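Local coordinates for protein putative hydrolase (Acinetobacter sp. NBRC 100985, PDB 4XUK) that hydrolyses organophosphorus compounds, and probably lactones, as a dizinc enzyme of the metallo-beta-lactamase superfamily, at residues Asp184-Gly188 with Phe189-Asn193; Asn24-Pro28 with Asn29-Asp33; Val130-Asn134 with Asp135-Phe139. The protein carries 2 engineered substitutions. All blocks are in the same frame, centred on the assembly; numbering follows the deposited sequence.

Overall arrangement
All three contacts are local turns or junctions, taken in chain order as interaction 2, interaction 3 and interaction 1. Interaction 2 ends strand 14-26 and interaction 3 ends strand 129-133 of the same seven-stranded sheet, with their centres about 27 Å apart. Interaction 1 is the edge hairpin of the other seven-stranded sheet and packs against the first: its centre lies about 13 Å from that of interaction 3, and Ile186 CD1 meets Tyr131 CD2 at 3.7 Å. Interactions 1 and 2 are about 32 Å apart between centres, on opposite sides of the chain's centre. The Glu136 side chain of interaction 3 lies about 7 Å from a zinc ion, and that of Met26 in interaction 2 about 9 Å.

Interaction 1 (Asp184-Gly188 with Phe189-Asn193); sequences DDIQG and FKVIN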
loop_
_atom_site.group_PDB
_atom_site.type_symbol
_atom_site.label_atom_id
_atom_site.label_comp_id
_atom_site.label_asym_id
_atom_site.label_seq_id
_atom_site.Cartn_x
_atom_site.Cartn_y
_atom_site.Cartn_z
ATOM N N ASP A 184 -28.366 -14.214 -11.779
ATOM C CA ASP A 184 -28.420 -14.763 -10.443
ATOM C C ASP A 184 -27.795 -13.793 -9.431
ATOM O O ASP A 184 -26.803 -13.191 -9.691
ATOM C CB ASP A 184 -27.782 -16.150 -10.366
ATOM C CG ASP A 184 -28.672 -17.238 -10.861
ATOM O OD1 ASP A 184 -29.782 -16.939 -11.294
ATOM O OD2 ASP A 184 -28.277 -18.416 -10.842
ATOM N N ASP A 185 -28.461 -13.566 -8.330
ATOM C CA ASP A 185 -27.877 -12.823 -7.222
ATOM C C ASP A 185 -27.565 -13.840 -6.136
ATOM O O ASP A 185 -28.392 -14.704 -5.847
ATOM C CB ASP A 185 -28.870 -11.797 -6.679
ATOM C CG ASP A 185 -28.779 -10.446 -7.376
ATOM O OD1 ASP A 185 -28.236 -10.356 -8.501
ATOM O OD2 ASP A 185 -29.276 -9.460 -6.789
ATOM N N ILE A 186 -26.378 -13.752 -5.546
ATOM C CA ILE A 186 -26.002 -14.653 -4.461
ATOM C C ILE A 186 -25.546 -13.848 -3.260
ATOM O O ILE A 186 -24.548 -13.130 -3.349
ATOM C CB ILE A 186 -24.849 -15.574 -4.882
ATOM C CG1 ILE A 186 -25.197 -16.288 -6.187
ATOM C CG2 ILE A 186 -24.512 -16.560 -3.756
ATOM C CD1 ILE A 186 -24.005 -16.783 -6.955
ATOM N N GLN A 187 -26.276 -13.974 -2.149
ATOM C CA GLN A 187 -25.953 -13.276 -0.900
ATOM C C GLN A 187 -25.887 -11.768 -1.092
ATOM O O GLN A 187 -25.096 -11.082 -0.434
ATOM C CB GLN A 187 -24.622 -13.774 -0.326
ATOM C CG GLN A 187 -24.651 -15.207 0.196
ATOM C CD GLN A 187 -25.159 -15.295 1.629
ATOM O OE1 GLN A 187 -25.996 -14.497 2.058
ATOM N NE2 GLN A 187 -24.658 -16.277 2.372
ATOM N N GLY A 188 -26.704 -11.259 -2.009
ATOM C CA GLY A 188 -26.734 -9.836 -2.286
ATOM C C GLY A 188 -25.673 -9.396 -3.275
ATOM O O GLY A 188 -25.604 -8.216 -3.624
ATOM N N PHE A 189 -24.841 -10.335 -3.722
ATOM C CA PHE A 189 -23.850 -10.035 -4.750
ATOM C C PHE A 189 -24.455 -10.218 -6.130
ATOM O O PHE A 189 -25.208 -11.168 -6.365
ATOM C CB PHE A 189 -22.611 -10.934 -4.615
ATOM C CG PHE A 189 -21.764 -10.631 -3.406
ATOM C CD1 PHE A 189 -22.156 -11.052 -2.136
ATOM C CD2 PHE A 189 -20.576 -9.929 -3.541
ATOM C CE1 PHE A 189 -21.370 -10.779 -1.018
ATOM C CE2 PHE A 189 -19.790 -9.654 -2.439
ATOM C CZ PHE A 189 -20.186 -10.074 -1.172
ATOM N N LYS A 190 -24.132 -9.325 -7.040
ATOM C CA LYS A 190 -24.510 -9.467 -8.416
ATOM C C LYS A 190 -23.402 -10.090 -9.276
ATOM O O LYS A 190 -22.279 -9.711 -9.217
ATOM C CB LYS A 190 -24.951 -8.161 -8.977
ATOM C CG LYS A 190 -25.288 -8.274 -10.406
ATOM C CD LYS A 190 -25.816 -6.994 -10.954
ATOM C CE LYS A 190 -25.933 -7.061 -12.451
ATOM N NZ LYS A 190 -26.829 -5.944 -12.766
ATOM N N VAL A 191 -23.763 -11.062 -10.071
ATOM C CA VAL A 191 -22.760 -11.727 -10.894
ATOM C C VAL A 191 -22.630 -11.038 -12.256
ATOM O O VAL A 191 -23.626 -10.696 -12.899
ATOM C CB VAL A 191 -23.016 -13.259 -11.014
ATOM C CG1 VAL A 191 -23.177 -13.878 -9.630
ATOM C CG2 VAL A 191 -24.233 -13.561 -11.859
ATOM N N ILE A 192 -21.389 -10.807 -12.673
ATOM C CA ILE A 192 -21.123 -10.079 -13.906
ATOM C C ILE A 192 -20.219 -10.887 -14.815
ATOM O O ILE A 192 -19.114 -11.291 -14.421
ATOM C CB ILE A 192 -20.498 -8.696 -13.601
ATOM C CG1 ILE A 192 -21.435 -7.909 -12.676
ATOM C CG2 ILE A 192 -20.203 -7.923 -14.884
ATOM C CD1 ILE A 192 -20.884 -6.586 -12.222
ATOM N N ASN A 193 -20.684 -11.134 -16.034
ATOM C CA ASN A 193 -19.891 -11.913 -16.957
ATOM C C ASN A 193 -18.687 -11.122 -17.444
ATOM O O ASN A 193 -18.821 -10.049 -18.044
ATOM C CB ASN A 193 -20.725 -12.406 -18.138
ATOM C CG ASN A 193 -19.942 -13.339 -19.033
ATOM O OD1 ASN A 193 -18.953 -12.937 -19.648
ATOM N ND2 ASN A 193 -20.367 -14.594 -19.102
#
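The carbonyl oxygen of Ile186 takes the N-H of Phe189 at 2.8 Å (Phe189 N to Ile186 O), closing a type I' beta turn at the tip of a beta hairpin with a two-residue loop. The donor stands well above the carbonyl plane. In the return bond, Ile186 N gives to Phe189 O, now in the carbonyl plane, at 3.0 Å; the CA of Asp185 adds a C-H...O contact to the same oxygen. Gln187 and Gly188 form the bend, both with positive phi, and the Gln187 side chain leads away from the hairpin, its NE2 hydrogen-bonded to Thr103 OG1 of the other sheet. Phe189 has its CG beside the backbone N (chi1 -70°), which brings one ring edge back over the turn: Ile186 O sits at that edge, near the ring plane, 3.4 Å from Phe189 CD1. The ring lies between the two sheets, touching Leu206 of its own and Ile70, Ile72 and Leu105 of the other. On the same face Ile186 CD1 meets Val191 CG1 at 4.0 Å, and Tyr180 touches both side chains. Asp184 O and Val191 N are buried without a polar partner in the model; the other branch of the valine, Val191 CG2, presses on Asp184 O at 3.4 Å.

Interaction 2 (Asn24-Pro28 with Asn29-Asp33); sequences NFMSP and NLFKD
Leu30 lays its CD1 methyl against the base of Met26, 3.6 Å from Met26 CB, and the thioether beyond that base passes the same methyl with its CG and SD. The two side chains cross obliquely. Met26 CG sits between its backbone N and carbonyl carbon (chi1 61°), and from there the chain runs extended, carrying the terminal methyl to Phe31, with Met26 CE 4.0 Å from Phe31 CZ and oblique to the ring. These two side chains stand at about a right angle. The backbone between these apolar groups is wound tightly. Ser27 O accepts from Leu30 N at 3.0 Å, with an almost straight N-H...O angle of 166°, and Pro28 O accepts from Phe31 N at 3.2 Å; in both, the donor is lifted well out of the carbonyl plane. Two successive bonds of this i to i+3 kind make a short 3-10 turn where strand 14-26 gives way to the connection leading to helix 36-45. At its start Ser27 forms an ST turn: with OG anti to the backbone N, its hydroxyl oxygen reaches round Pro28 and accepts from Asn29 N at 3.1 Å. Pro28 itself packs on Val39 and His40 of helix 36-45. Its carbonyl oxygen has a second donor in Gln36 NE2. It also lies at the edge of the Phe31 ring, close to the ring plane and 3.5 Å from Phe31 CD2, while Val39, Val225 and Gln226 line the phenylalanine from the two neighbouring helices.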
loop_
_atom_site.group_PDB
_atom_site.type_symbol
_atom_site.label_atom_id
_atom_site.label_comp_id
_atom_site.label_asym_id
_atom_site.label_seq_id
_atom_site.Cartn_x
_atom_site.Cartn_y
_atom_site.Cartn_z
ATOM N N ASN A 24 4.028 -13.947 -6.570
ATOM C CA ASN A 24 4.797 -14.490 -7.660
ATOM C C ASN A 24 5.707 -13.503 -8.342
ATOM O O ASN A 24 5.496 -12.343 -8.258
ATOM C CB ASN A 24 3.934 -15.110 -8.712
ATOM C CG ASN A 24 3.257 -16.356 -8.247
ATOM O OD1 ASN A 24 3.653 -17.015 -7.337
ATOM N ND2 ASN A 24 2.210 -16.653 -8.888
ATOM N N PHE A 25 6.690 -14.017 -9.069
ATOM C CA PHE A 25 7.540 -13.166 -9.899
ATOM C C PHE A 25 7.561 -13.718 -11.320
ATOM O O PHE A 25 8.363 -14.594 -11.642
ATOM C CB PHE A 25 8.953 -13.078 -9.313
ATOM C CG PHE A 25 9.003 -12.403 -7.970
ATOM C CD1 PHE A 25 8.787 -13.129 -6.810
ATOM C CD2 PHE A 25 9.254 -11.042 -7.872
ATOM C CE1 PHE A 25 8.815 -12.510 -5.575
ATOM C CE2 PHE A 25 9.290 -10.417 -6.636
ATOM C CZ PHE A 25 9.065 -11.159 -5.485
ATOM N N MET A 26 6.664 -13.222 -12.163
ATOM C CA MET A 26 6.477 -13.810 -13.486
ATOM C C MET A 26 7.371 -13.193 -14.561
ATOM O O MET A 26 7.872 -12.078 -14.412
ATOM C CB MET A 26 5.003 -13.762 -13.899
ATOM C CG MET A 26 4.407 -12.380 -14.001
ATOM S SD MET A 26 2.612 -12.408 -14.311
ATOM C CE MET A 26 2.280 -10.641 -14.239
ATOM N N SER A 27 7.594 -13.938 -15.636
ATOM C CA SER A 27 8.411 -13.436 -16.736
ATOM C C SER A 27 7.739 -12.247 -17.412
ATOM O O SER A 27 6.547 -12.284 -17.667
ATOM C CB SER A 27 8.622 -14.542 -17.775
ATOM O OG SER A 27 9.390 -14.052 -18.858
ATOM N N PRO A 28 8.507 -11.191 -17.731
ATOM C CA PRO A 28 7.933 -10.111 -18.550
ATOM C C PRO A 28 7.483 -10.621 -19.920
ATOM O O PRO A 28 6.652 -9.977 -20.571
ATOM C CB PRO A 28 9.106 -9.130 -18.717
ATOM C CG PRO A 28 10.345 -9.956 -18.476
ATOM C CD PRO A 28 9.929 -10.960 -17.421
ATOM N N ASN A 29 8.016 -11.763 -20.351
ATOM C CA ASN A 29 7.598 -12.354 -21.621
ATOM C C ASN A 29 6.143 -12.827 -21.632
ATOM O O ASN A 29 5.599 -13.126 -22.691
ATOM C CB ASN A 29 8.506 -13.527 -22.003
ATOM C CG ASN A 29 9.917 -13.084 -22.342
ATOM O OD1 ASN A 29 10.890 -13.551 -21.741
ATOM N ND2 ASN A 29 10.036 -12.178 -23.305
ATOM N N LEU A 30 5.515 -12.922 -20.464
ATOM C CA LEU A 30 4.117 -13.348 -20.414
ATOM C C LEU A 30 3.182 -12.276 -20.972
ATOM O O LEU A 30 2.049 -12.573 -21.358
ATOM C CB LEU A 30 3.714 -13.751 -18.994
ATOM C CG LEU A 30 4.440 -14.961 -18.409
ATOM C CD1 LEU A 30 3.986 -15.221 -16.982
ATOM C CD2 LEU A 30 4.232 -16.209 -19.265
ATOM N N PHE A 31 3.653 -11.031 -21.028
ATOM C CA PHE A 31 2.863 -9.970 -21.643
ATOM C C PHE A 31 2.908 -10.146 -23.156
ATOM O O PHE A 31 3.985 -10.251 -23.742
ATOM C CB PHE A 31 3.366 -8.593 -21.214
ATOM C CG PHE A 31 3.136 -8.299 -19.747
ATOM C CD1 PHE A 31 1.847 -8.155 -19.248
ATOM C CD2 PHE A 31 4.206 -8.179 -18.873
ATOM C CE1 PHE A 31 1.633 -7.895 -17.896
ATOM C CE2 PHE A 31 4.003 -7.917 -17.531
ATOM C CZ PHE A 31 2.718 -7.770 -17.040
ATOM N N LYS A 32 1.759 -10.159 -23.785
ATOM C CA LYS A 32 1.612 -10.549 -25.173
ATOM C C LYS A 32 1.522 -9.398 -26.135
ATOM O O LYS A 32 0.964 -8.393 -25.839
ATOM C CB LYS A 32 0.362 -11.417 -25.346
ATOM C CG LYS A 32 0.484 -12.859 -24.911
ATOM C CD LYS A 32 -0.034 -13.816 -25.976
ATOM C CE LYS A 32 -1.529 -13.735 -26.212
ATOM N NZ LYS A 32 -1.896 -13.154 -27.521
ATOM N N ASP A 33 2.091 -9.588 -27.307
ATOM C CA ASP A 33 1.976 -8.644 -28.396
ATOM C C ASP A 33 2.300 -7.205 -27.996
ATOM O O ASP A 33 1.603 -6.288 -28.293
ATOM C CB ASP A 33 0.589 -8.700 -28.963
ATOM C CG ASP A 33 0.341 -9.899 -29.722
ATOM O OD1 ASP A 33 1.110 -10.826 -29.740
ATOM O OD2 ASP A 33 -0.660 -9.907 -30.338
#

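Interaction 3 (Val130-Asn134 with Asp135-Phe139); sequences VYVSN and DEASF
Asn134 and Asp135 lie side by side and point the same way, their amide and carboxylate planes only 16° apart. Asn134 CG occupies the position between backbone N and carbonyl carbon (chi1 58°), which folds OD1 back onto the following peptide, where it accepts a weak bond from Asp135 N at 2.8 Å. The facing oxygens of the two groups cannot bond to each other; a water donates to Asp135 OD1, while its weak link to Asn134 ND2 is doubtful, because that nitrogen is modelled as covalently joined to Lys181 CD. Ser133, at the N-cap, turns its hydroxyl to the first turn of the helix: Ser133 OG accepts from Glu136 N at 3.0 Å and donates a hydrogen bond to Gly200 O. Its carbonyl joins in, since Ala137 N reaches Ser133 O at 3.0 Å, nearly along the C=O axis. One residue on, Asn134 O is gripped twice, by the backbone N of Ser138 and by the hydroxyl Ser138 OG, the latter from above the carbonyl plane at 3.1 Å.

On the strand side of the cap, Val132 and Glu136 meet at about a right angle, Val132 CG2 touching Glu136 CG at 3.7 Å. Glu136 bends at chi2 (74°), so its carboxylate leaves the valine and is fixed by Thr198 OG1, Trp140 NE1 and Leu109 N, beside the zinc ligand His108. Val132 CG1 rests more loosely on Ala137. This is a serine N-cap at the strand-to-helix junction that opens a beta-alpha-beta crossover, from strand 129-133 to the parallel strand 177-180, alongside the dizinc site of the metallo-beta-lactamase fold.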
loop_
_atom_site.group_PDB
_atom_site.type_symbol
_atom_site.label_atom_id
_atom_site.label_comp_id
_atom_site.label_asym_id
_atom_site.label_seq_id
_atom_site.Cartn_x
_atom_site.Cartn_y
_atom_site.Cartn_z
ATOM N N VAL A 130 -19.852 -23.372 -2.023
ATOM C CA VAL A 130 -18.982 -22.808 -3.033
ATOM C C VAL A 130 -19.781 -22.623 -4.318
ATOM O O VAL A 130 -20.503 -23.547 -4.752
ATOM C CB VAL A 130 -17.786 -23.756 -3.273
ATOM C CG1 VAL A 130 -16.928 -23.271 -4.421
ATOM C CG2 VAL A 130 -16.957 -23.902 -1.996
ATOM N N TYR A 131 -19.677 -21.425 -4.896
ATOM C CA TYR A 131 -20.329 -21.087 -6.168
ATOM C C TYR A 131 -19.311 -20.708 -7.232
ATOM O O TYR A 131 -18.317 -20.027 -6.946
ATOM C CB TYR A 131 -21.225 -19.862 -6.010
ATOM C CG TYR A 131 -22.471 -20.073 -5.202
ATOM C CD1 TYR A 131 -22.434 -20.065 -3.814
ATOM C CD2 TYR A 131 -23.693 -20.243 -5.830
ATOM C CE1 TYR A 131 -23.597 -20.249 -3.068
ATOM C CE2 TYR A 131 -24.855 -20.429 -5.099
ATOM C CZ TYR A 131 -24.798 -20.422 -3.723
ATOM O OH TYR A 131 -25.959 -20.606 -3.007
ATOM N N VAL A 132 -19.598 -21.093 -8.469
ATOM C CA VAL A 132 -18.809 -20.656 -9.619
ATOM C C VAL A 132 -19.784 -20.669 -10.803
ATOM O O VAL A 132 -20.842 -21.316 -10.729
ATOM C CB VAL A 132 -17.610 -21.609 -9.843
ATOM C CG1 VAL A 132 -18.106 -22.973 -10.338
ATOM C CG2 VAL A 132 -16.580 -20.995 -10.789
ATOM N N SER A 133 -19.474 -19.954 -11.882
ATOM C CA SER A 133 -20.445 -19.860 -12.970
ATOM C C SER A 133 -20.654 -21.198 -13.684
ATOM O O SER A 133 -19.741 -22.029 -13.760
ATOM C CB SER A 133 -20.048 -18.787 -13.981
ATOM O OG SER A 133 -19.119 -19.297 -14.920
ATOM N N ASN A 134 -21.851 -21.375 -14.192
ATOM C CA ASN A 134 -22.211 -22.487 -15.048
ATOM C C ASN A 134 -21.229 -22.719 -16.194
ATOM O O ASN A 134 -20.748 -23.788 -16.388
ATOM C CB ASN A 134 -23.651 -22.329 -15.580
ATOM C CG ASN A 134 -23.873 -21.029 -16.377
ATOM O OD1 ASN A 134 -23.153 -20.068 -16.267
ATOM N ND2 ASN A 134 -24.904 -21.022 -17.166
ATOM N N ASP A 135 -20.937 -21.650 -16.901
ATOM C CA ASP A 135 -20.016 -21.697 -18.036
ATOM C C ASP A 135 -18.623 -22.153 -17.591
ATOM O O ASP A 135 -17.949 -22.902 -18.297
ATOM C CB ASP A 135 -19.914 -20.320 -18.712
ATOM C CG ASP A 135 -21.213 -19.885 -19.374
ATOM O OD1 ASP A 135 -22.123 -20.724 -19.527
ATOM O OD2 ASP A 135 -21.319 -18.696 -19.750
ATOM N N GLU A 136 -18.199 -21.710 -16.412
ATOM C CA GLU A 136 -16.852 -22.010 -15.933
ATOM C C GLU A 136 -16.722 -23.480 -15.563
ATOM O O GLU A 136 -15.763 -24.142 -15.960
ATOM C CB GLU A 136 -16.496 -21.127 -14.734
ATOM C CG GLU A 136 -15.083 -21.356 -14.206
ATOM C CD GLU A 136 -13.998 -20.774 -15.104
ATOM O OE1 GLU A 136 -14.326 -20.074 -16.087
ATOM O OE2 GLU A 136 -12.798 -20.992 -14.807
ATOM N N ALA A 137 -17.696 -23.988 -14.816
ATOM C CA ALA A 137 -17.701 -25.395 -14.425
ATOM C C ALA A 137 -17.812 -26.283 -15.662
ATOM O O ALA A 137 -17.164 -27.330 -15.746
ATOM C CB ALA A 137 -18.844 -25.670 -13.470
ATOM N N SER A 138 -18.635 -25.868 -16.619
ATOM C CA SER A 138 -18.784 -26.635 -17.857
ATOM C C SER A 138 -17.461 -26.826 -18.593
ATOM O O SER A 138 -17.151 -27.932 -19.048
ATOM C CB SER A 138 -19.805 -25.982 -18.783
ATOM O OG SER A 138 -21.114 -26.164 -18.293
ATOM N N PHE A 139 -16.676 -25.760 -18.702
ATOM C CA PHE A 139 -15.408 -25.837 -19.417
ATOM C C PHE A 139 -14.396 -26.749 -18.733
ATOM O O PHE A 139 -13.705 -27.523 -19.398
ATOM C CB PHE A 139 -14.807 -24.439 -19.587
ATOM C CG PHE A 139 -13.394 -24.442 -20.104
ATOM C CD1 PHE A 139 -13.133 -24.673 -21.455
ATOM C CD2 PHE A 139 -12.330 -24.196 -19.253
ATOM C CE1 PHE A 139 -11.833 -24.663 -21.938
ATOM C CE2 PHE A 139 -11.021 -24.187 -19.729
ATOM C CZ PHE A 139 -10.773 -24.420 -21.077
HETATM O O HOH W 1 -23.432 -22.845 -18.826
#